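Local structure of neuraminidase (Influenza A virus, 4K3Y) at residues G99-S104 / L114-D119; E13-I18 / T198-S203; K233-G238 / T296-Q301. The protein is a neuraminidase-like surface glycoprotein with the beta-propeller fold of influenza sialidases, whose substrate or receptor remains uncertain. One frame throughout, in Å; residues are numbered along the deposited sequence.

In the fold
The three contacts are spread over the six-bladed propeller. Contact 1 pairs the first two strands of the 101-134 blade, contact 2 fastens the N-terminal segment to the first strand of the 197-233 blade, and contact 3 joins a loop leaving that blade to a loop of the next. Along the chain, contact 1 is nested within the loop closed by contact 2, while contact 3 follows. Centres of contacts 1 and 3 are about 34 Å apart, those of contacts 2 and 3 about 19 Å. E270 lies between the latter two: its carbonyl meets Y200, its carboxylate T296 and L297. A bound calcium ion lies about 10 Å from the side chain of E234 in contact 3.

Contact 1 of 3, residues G99-S104 / L114-D119; sequences GWSASS and LSVAGD
V116 N donates to S101 O over 2.8 Å in a nearly straight bond (169° at the hydrogen), and V116 O receives W100 N at 3.1 Å. Further along, S103 and L114 form an antiparallel hydrogen-bonded pair in which each backbone is both donor and acceptor: S103 N to L114 O is 2.9 Å, L114 N to S103 O 2.8 Å. A102 and S115 between them are a non-hydrogen-bonded pair, and their polar backbone atoms look outward, A102 N to Q43 OE1 and S115 O to S123 OG. This is the hairpin of strands 101-106 and 111-117, which begins a four-stranded propeller blade. S101, S103, L114 and V116 share one face, where S101 CB rests 3.9 Å from V116 CB; the serine hydroxyls there are satisfied beyond the hairpin, S101 OG by T144 OG1 and S103 OG by S147 O. On the face of A102 and S115, the S115 hydroxyl stands anti to its own N (chi1 -174°) and passes 3.4 Å from G99 CA on its way to V98 O. Where the strands run out, W100 brings CZ2 within 3.9 Å of G118 O, which lies at the indole edge, near the ring plane.

Contact 2 of 3, residues E13-I18 / T198-S203; sequences ENLCSI and TCYYTS
E13 O is gripped by two donors on consecutive residues, T202 OG1 at 2.8 Å and S203 N at 2.9 Å. The amide lies in the carbonyl plane on a lone pair; the threonine hydroxyl comes from above that plane, 42° out of it. Together they tie the backbone of 13-18 to the end of strand 197-202. The E13 side chain adds a second tie: it folds over at chi2 (-66°), which brings the carboxylate to the Y201 phenol, whose OH donates to OE2 over 2.7 Å. OE2 receives it on its syn lone pair and sits at the edge of the ring, near its plane, while the carboxylate itself stands almost perpendicular to the ring (87°). Beside these polar links, L15 crosses T202 at about a right angle, its two methyls spread over the threonine: CD1 is 3.6 Å and CD2 3.7 Å from T202 CB. The same CD2 reaches Y200 CE2 obliquely at 4.0 Å; the hydroxyl of that tyrosine goes on to E270 O. The N-terminal segment thus lies across the end of the first strand of the 197-233 blade, which pairs with strand 205-211. It is itself held to the loop before strand 335-343 by the C16-C331 disulfide and backbone bonds to Q332, and leads into strand 20-26, which closes the propeller.

Contact 3 of 3, residues K233-G238 / T296-Q301; sequences KEPCLG and TLFSVQ
Two loops of consecutive propeller blades meet here, F298 of 296-301 lodging its ring against K233, E234 and P235 of 233-238. K233 crosses the phenyl at about a right angle and lies over one face: its CB makes a CH-pi contact, 3.8 Å from the ring centroid and 18° off the normal. Because the lysine chain is extended beyond CG, CD continues across that face and comes 3.8 Å from F298 CD2. L297 CB backs the opposite face, so the ring is sandwiched between its own neighbour and the other loop. Its edge is met as well: E234 O is 3.5 Å from F298 CD1, and P235 N lies in the ring plane. One backbone bond joins the loops, C236 N to L297 O, 2.8 Å long with 164° at the hydrogen. The first loop leaves strand 230-233, the last of its blade, whereas the second connects strands 286-294 and 306-311 of the following blade, so the contact bridges the seam between the two. An ST turn shapes the start of 296-301, T296 OG1 accepting F298 N at 3.1 Å, and the E270 carboxylate braces it by bonding T296 OG1 and L297 N. A second ST turn follows, with S299 OG accepting Q301 N. Past the backbone bond, L237 and L297 cross at about a right angle, with L237 CD2 4.1 Å from L297 CD2. V300 CG1 lies 4.1 Å from C236 CB, while S299 O faces C236 CB and L237 CD1. The C236 sulfur, anti to its carbonyl carbon (chi1 -60°), is committed to a disulfide with C253 and passes F298 C at 3.6 Å.

Contact 1 of 3, residues G99-S104 / L114-D119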
loop_
_atom_site.group_PDB
_atom_site.type_symbol
_atom_site.label_atom_id
_atom_site.label_comp_id
_atom_site.label_asym_id
_atom_site.label_seq_id
_atom_site.Cartn_x
_atom_site.Cartn_y
_atom_site.Cartn_z
ATOM N N GLY C 99 -7.176 10.362 20.570
ATOM C CA GLY C 99 -8.392 10.294 21.350
ATOM C C GLY C 99 -8.739 8.908 21.833
ATOM O O GLY C 99 -8.067 7.935 21.468
ATOM N N TRP C 100 -9.787 8.821 22.655
ATOM C CA TRP C 100 -10.311 7.534 23.125
ATOM C C TRP C 100 -11.706 7.312 22.577
ATOM O O TRP C 100 -12.282 6.239 22.736
ATOM C CB TRP C 100 -10.374 7.468 24.654
ATOM C CG TRP C 100 -9.834 8.659 25.373
ATOM C CD1 TRP C 100 -10.414 9.895 25.482
ATOM C CD2 TRP C 100 -8.610 8.721 26.129
ATOM N NE1 TRP C 100 -9.617 10.725 26.240
ATOM C CE2 TRP C 100 -8.507 10.027 26.651
ATOM C CE3 TRP C 100 -7.591 7.797 26.411
ATOM C CZ2 TRP C 100 -7.423 10.433 27.439
ATOM C CZ3 TRP C 100 -6.521 8.201 27.190
ATOM C CH2 TRP C 100 -6.445 9.505 27.694
ATOM N N SER C 101 -12.251 8.335 21.934
ATOM C CA SER C 101 -13.637 8.280 21.495
ATOM C C SER C 101 -13.783 9.061 20.188
ATOM O O SER C 101 -13.393 10.232 20.092
ATOM C CB SER C 101 -14.552 8.840 22.591
ATOM O OG SER C 101 -15.891 9.035 22.130
ATOM N N ALA C 102 -14.328 8.404 19.173
ATOM C CA ALA C 102 -14.424 9.031 17.867
ATOM C C ALA C 102 -15.719 8.723 17.135
ATOM O O ALA C 102 -16.316 7.663 17.297
ATOM C CB ALA C 102 -13.206 8.671 16.989
ATOM N N SER C 103 -16.141 9.686 16.335
ATOM C CA SER C 103 -17.154 9.485 15.321
ATOM C C SER C 103 -16.523 9.947 13.995
ATOM O O SER C 103 -15.705 10.884 13.982
ATOM C CB SER C 103 -18.383 10.316 15.674
ATOM O OG SER C 103 -19.461 10.049 14.799
ATOM N N SER C 104 -16.850 9.290 12.883
ATOM C CA SER C 104 -16.406 9.804 11.568
ATOM C C SER C 104 -17.505 9.786 10.505
ATOM O O SER C 104 -18.499 9.077 10.657
ATOM C CB SER C 104 -15.173 9.057 11.052
ATOM O OG SER C 104 -15.502 7.717 10.755
ATOM N N LEU C 114 -14.461 13.315 14.316
ATOM C CA LEU C 114 -14.580 13.926 15.639
ATOM C C LEU C 114 -13.951 13.023 16.679
ATOM O O LEU C 114 -14.361 11.875 16.835
ATOM C CB LEU C 114 -16.029 14.212 16.003
ATOM C CG LEU C 114 -16.675 15.197 15.034
ATOM C CD1 LEU C 114 -17.408 14.434 13.931
ATOM C CD2 LEU C 114 -17.601 16.156 15.762
ATOM N N SER C 115 -12.953 13.548 17.384
ATOM C CA SER C 115 -12.201 12.762 18.351
ATOM C C SER C 115 -12.112 13.467 19.707
ATOM O O SER C 115 -11.683 14.621 19.789
ATOM C CB SER C 115 -10.801 12.453 17.805
ATOM O OG SER C 115 -10.090 11.581 18.673
ATOM N N VAL C 116 -12.527 12.762 20.761
ATOM C CA VAL C 116 -12.417 13.249 22.140
ATOM C C VAL C 116 -11.034 12.951 22.718
ATOM O O VAL C 116 -10.572 11.816 22.675
ATOM C CB VAL C 116 -13.469 12.587 23.074
ATOM C CG1 VAL C 116 -13.277 13.055 24.528
ATOM C CG2 VAL C 116 -14.878 12.889 22.599
ATOM N N ALA C 117 -10.390 13.967 23.280
ATOM C CA ALA C 117 -9.039 13.829 23.805
ATOM C C ALA C 117 -8.890 14.666 25.068
ATOM O O ALA C 117 -9.843 15.334 25.485
ATOM C CB ALA C 117 -8.014 14.256 22.755
ATOM N N GLY C 118 -7.702 14.626 25.671
ATOM C CA GLY C 118 -7.401 15.423 26.852
ATOM C C GLY C 118 -8.343 15.182 28.016
ATOM O O GLY C 118 -8.517 14.045 28.459
ATOM N N ASP C 119 -8.956 16.256 28.505
ATOM C CA ASP C 119 -9.912 16.180 29.609
ATOM C C ASP C 119 -11.350 16.039 29.092
ATOM O O ASP C 119 -12.318 16.058 29.871
ATOM C CB ASP C 119 -9.768 17.415 30.508
ATOM C CG ASP C 119 -9.468 18.687 29.718
ATOM O OD1 ASP C 119 -10.129 18.926 28.681
ATOM O OD2 ASP C 119 -8.563 19.445 30.138
#

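Contact 2 of 3, residues E13-I18 / T198-S203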
loop_
_atom_site.group_PDB
_atom_site.type_symbol
_atom_site.label_atom_id
_atom_site.label_comp_id
_atom_site.label_asym_id
_atom_site.label_seq_id
_atom_site.Cartn_x
_atom_site.Cartn_y
_atom_site.Cartn_z
ATOM N N GLU C 13 -32.863 8.714 -1.414
ATOM C CA GLU C 13 -33.973 9.177 -0.604
ATOM C C GLU C 13 -34.816 7.988 -0.179
ATOM O O GLU C 13 -35.481 8.021 0.867
ATOM C CB GLU C 13 -34.815 10.200 -1.369
ATOM C CG GLU C 13 -34.081 11.504 -1.629
ATOM C CD GLU C 13 -33.772 12.269 -0.354
ATOM O OE1 GLU C 13 -34.565 12.164 0.616
ATOM O OE2 GLU C 13 -32.735 12.975 -0.328
ATOM N N ASN C 14 -34.772 6.929 -0.980
ATOM C CA ASN C 14 -35.553 5.741 -0.664
ATOM C C ASN C 14 -34.738 4.492 -0.320
ATOM O O ASN C 14 -33.883 4.036 -1.094
ATOM C CB ASN C 14 -36.593 5.469 -1.754
ATOM C CG ASN C 14 -37.904 6.181 -1.483
ATOM O OD1 ASN C 14 -38.290 6.386 -0.325
ATOM N ND2 ASN C 14 -38.594 6.567 -2.546
ATOM N N LEU C 15 -35.016 3.954 0.861
ATOM C CA LEU C 15 -34.354 2.747 1.332
ATOM C C LEU C 15 -34.804 1.523 0.548
ATOM O O LEU C 15 -35.981 1.409 0.182
ATOM C CB LEU C 15 -34.645 2.533 2.823
ATOM C CG LEU C 15 -33.543 2.956 3.794
ATOM C CD1 LEU C 15 -32.743 4.138 3.239
ATOM C CD2 LEU C 15 -34.147 3.320 5.120
ATOM N N CYS C 16 -33.861 0.617 0.292
ATOM C CA CYS C 16 -34.183 -0.686 -0.287
ATOM C C CYS C 16 -35.126 -1.442 0.640
ATOM O O CYS C 16 -35.151 -1.201 1.851
ATOM C CB CYS C 16 -32.918 -1.517 -0.481
ATOM S SG CYS C 16 -31.639 -0.736 -1.507
ATOM N N SER C 17 -35.912 -2.354 0.084
ATOM C CA SER C 17 -36.733 -3.186 0.939
ATOM C C SER C 17 -35.846 -4.188 1.657
ATOM O O SER C 17 -34.879 -4.699 1.090
ATOM C CB SER C 17 -37.827 -3.895 0.150
ATOM O OG SER C 17 -39.103 -3.406 0.533
ATOM N N ILE C 18 -36.159 -4.447 2.919
ATOM C CA ILE C 18 -35.391 -5.407 3.689
ATOM C C ILE C 18 -36.305 -6.437 4.322
ATOM O O ILE C 18 -37.286 -6.088 4.986
ATOM C CB ILE C 18 -34.545 -4.715 4.769
ATOM C CG1 ILE C 18 -33.507 -3.809 4.099
ATOM C CG2 ILE C 18 -33.847 -5.748 5.648
ATOM C CD1 ILE C 18 -33.059 -2.672 4.961
ATOM N N THR C 198 -26.942 6.024 16.896
ATOM C CA THR C 198 -26.551 5.517 15.585
ATOM C C THR C 198 -27.645 5.921 14.631
ATOM O O THR C 198 -28.840 5.865 14.958
ATOM C CB THR C 198 -26.374 3.982 15.542
ATOM O OG1 THR C 198 -27.340 3.356 16.399
ATOM C CG2 THR C 198 -25.018 3.614 16.016
ATOM N N CYS C 199 -27.245 6.329 13.443
ATOM C CA CYS C 199 -28.178 7.036 12.596
ATOM C C CYS C 199 -28.224 6.494 11.177
ATOM O O CYS C 199 -27.301 5.816 10.729
ATOM C CB CYS C 199 -27.838 8.532 12.602
ATOM S SG CYS C 199 -27.575 9.239 14.262
ATOM N N TYR C 200 -29.312 6.800 10.477
ATOM C CA TYR C 200 -29.409 6.557 9.042
ATOM C C TYR C 200 -30.212 7.680 8.402
ATOM O O TYR C 200 -30.944 8.397 9.080
ATOM C CB TYR C 200 -30.038 5.192 8.753
ATOM C CG TYR C 200 -31.472 5.042 9.206
ATOM C CD1 TYR C 200 -31.784 4.734 10.527
ATOM C CD2 TYR C 200 -32.515 5.184 8.304
ATOM C CE1 TYR C 200 -33.102 4.591 10.931
ATOM C CE2 TYR C 200 -33.828 5.047 8.700
ATOM C CZ TYR C 200 -34.114 4.751 10.014
ATOM O OH TYR C 200 -35.418 4.609 10.406
ATOM N N TYR C 201 -30.064 7.847 7.099
ATOM C CA TYR C 201 -30.836 8.855 6.374
ATOM C C TYR C 201 -31.860 8.197 5.458
ATOM O O TYR C 201 -31.543 7.243 4.734
ATOM C CB TYR C 201 -29.903 9.741 5.529
ATOM C CG TYR C 201 -30.622 10.750 4.660
ATOM C CD1 TYR C 201 -31.034 11.967 5.187
ATOM C CD2 TYR C 201 -30.893 10.488 3.317
ATOM C CE1 TYR C 201 -31.696 12.899 4.410
ATOM C CE2 TYR C 201 -31.561 11.417 2.526
ATOM C CZ TYR C 201 -31.958 12.625 3.080
ATOM O OH TYR C 201 -32.624 13.572 2.323
ATOM N N THR C 202 -33.089 8.697 5.500
ATOM C CA THR C 202 -34.033 8.401 4.435
ATOM C C THR C 202 -35.174 9.406 4.456
ATOM O O THR C 202 -35.480 9.963 5.514
ATOM C CB THR C 202 -34.574 6.965 4.538
ATOM O OG1 THR C 202 -35.312 6.640 3.350
ATOM C CG2 THR C 202 -35.457 6.813 5.772
ATOM N N SER C 203 -35.774 9.646 3.286
ATOM C CA SER C 203 -36.977 10.481 3.154
ATOM C C SER C 203 -36.811 11.889 3.721
ATOM O O SER C 203 -37.746 12.441 4.311
ATOM C CB SER C 203 -38.188 9.803 3.816
ATOM O OG SER C 203 -38.617 8.662 3.090
#

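Contact 3 of 3, residues K233-G238 / T296-Q301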
loop_
_atom_site.group_PDB
_atom_site.type_symbol
_atom_site.label_atom_id
_atom_site.label_comp_id
_atom_site.label_asym_id
_atom_site.label_seq_id
_atom_site.Cartn_x
_atom_site.Cartn_y
_atom_site.Cartn_z
ATOM N N LYS C 233 -38.850 10.598 19.627
ATOM C CA LYS C 233 -39.954 9.657 19.786
ATOM C C LYS C 233 -39.628 8.546 20.778
ATOM O O LYS C 233 -38.474 8.334 21.137
ATOM C CB LYS C 233 -40.374 9.079 18.438
ATOM C CG LYS C 233 -40.500 10.129 17.352
ATOM C CD LYS C 233 -41.486 9.704 16.281
ATOM C CE LYS C 233 -41.642 10.779 15.222
ATOM N NZ LYS C 233 -42.551 10.325 14.132
ATOM N N GLU C 234 -40.657 7.853 21.242
ATOM C CA GLU C 234 -40.454 6.709 22.119
ATOM C C GLU C 234 -41.209 5.510 21.578
ATOM O O GLU C 234 -42.423 5.569 21.397
ATOM C CB GLU C 234 -40.922 7.006 23.536
ATOM C CG GLU C 234 -40.884 5.787 24.437
ATOM C CD GLU C 234 -39.505 5.551 25.050
ATOM O OE1 GLU C 234 -38.623 6.425 24.895
ATOM O OE2 GLU C 234 -39.309 4.499 25.695
ATOM N N PRO C 235 -40.489 4.415 21.317
ATOM C CA PRO C 235 -41.097 3.207 20.752
ATOM C C PRO C 235 -42.202 2.657 21.646
ATOM O O PRO C 235 -42.067 2.589 22.875
ATOM C CB PRO C 235 -39.921 2.223 20.654
ATOM C CG PRO C 235 -38.893 2.742 21.606
ATOM C CD PRO C 235 -39.058 4.234 21.609
ATOM N N CYS C 236 -43.303 2.288 21.005
ATOM C CA CYS C 236 -44.482 1.810 21.701
ATOM C C CYS C 236 -44.472 0.281 21.752
ATOM O O CYS C 236 -45.510 -0.360 21.923
ATOM C CB CYS C 236 -45.742 2.345 21.004
ATOM S SG CYS C 236 -45.857 4.164 20.963
ATOM N N LEU C 237 -43.282 -0.298 21.624
ATOM C CA LEU C 237 -43.146 -1.749 21.536
ATOM C C LEU C 237 -42.519 -2.402 22.772
ATOM O O LEU C 237 -41.432 -2.027 23.224
ATOM C CB LEU C 237 -42.361 -2.124 20.277
ATOM C CG LEU C 237 -43.175 -2.553 19.052
ATOM C CD1 LEU C 237 -44.479 -1.791 18.952
ATOM C CD2 LEU C 237 -42.363 -2.349 17.792
ATOM N N GLY C 238 -43.223 -3.396 23.300
ATOM C CA GLY C 238 -42.807 -4.100 24.493
ATOM C C GLY C 238 -41.635 -5.035 24.273
ATOM O O GLY C 238 -41.205 -5.701 25.216
ATOM N N THR C 296 -44.908 1.063 11.942
ATOM C CA THR C 296 -44.043 1.974 12.699
ATOM C C THR C 296 -43.719 1.484 14.112
ATOM O O THR C 296 -44.485 0.732 14.714
ATOM C CB THR C 296 -44.697 3.372 12.815
ATOM O OG1 THR C 296 -43.848 4.243 13.570
ATOM C CG2 THR C 296 -46.075 3.273 13.503
ATOM N N LEU C 297 -42.584 1.925 14.646
ATOM C CA LEU C 297 -42.196 1.584 16.007
ATOM C C LEU C 297 -43.036 2.361 17.010
ATOM O O LEU C 297 -42.967 2.106 18.214
ATOM C CB LEU C 297 -40.721 1.925 16.233
ATOM C CG LEU C 297 -39.681 1.206 15.368
ATOM C CD1 LEU C 297 -38.331 1.920 15.418
ATOM C CD2 LEU C 297 -39.534 -0.247 15.796
ATOM N N PHE C 298 -43.832 3.305 16.510
ATOM C CA PHE C 298 -44.504 4.282 17.368
ATOM C C PHE C 298 -46.034 4.230 17.339
ATOM O O PHE C 298 -46.708 5.262 17.391
ATOM C CB PHE C 298 -43.989 5.670 17.020
ATOM C CG PHE C 298 -42.505 5.716 16.852
ATOM C CD1 PHE C 298 -41.667 5.458 17.934
ATOM C CD2 PHE C 298 -41.941 5.993 15.616
ATOM C CE1 PHE C 298 -40.288 5.487 17.791
ATOM C CE2 PHE C 298 -40.558 6.032 15.460
ATOM C CZ PHE C 298 -39.728 5.777 16.552
ATOM N N SER C 299 -46.560 3.014 17.235
ATOM C CA SER C 299 -47.959 2.715 17.499
ATOM C C SER C 299 -47.980 1.496 18.401
ATOM O O SER C 299 -47.006 0.757 18.470
ATOM C CB SER C 299 -48.710 2.392 16.216
ATOM O OG SER C 299 -49.781 1.508 16.506
ATOM N N VAL C 300 -49.085 1.276 19.095
ATOM C CA VAL C 300 -49.190 0.119 19.971
ATOM C C VAL C 300 -49.823 -1.032 19.203
ATOM O O VAL C 300 -49.826 -2.183 19.646
ATOM C CB VAL C 300 -50.022 0.458 21.206
ATOM C CG1 VAL C 300 -49.130 0.576 22.429
ATOM C CG2 VAL C 300 -50.774 1.767 20.964
ATOM N N GLN C 301 -50.350 -0.706 18.030
ATOM C CA GLN C 301 -51.007 -1.694 17.191
ATOM C C GLN C 301 -50.026 -2.459 16.310
ATOM O O GLN C 301 -50.314 -3.600 15.944
ATOM C CB GLN C 301 -52.113 -1.047 16.337
ATOM C CG GLN C 301 -53.170 -0.272 17.117
ATOM C CD GLN C 301 -53.278 1.171 16.652
ATOM O OE1 GLN C 301 -53.437 1.437 15.461
ATOM N NE2 GLN C 301 -53.167 2.112 17.591
#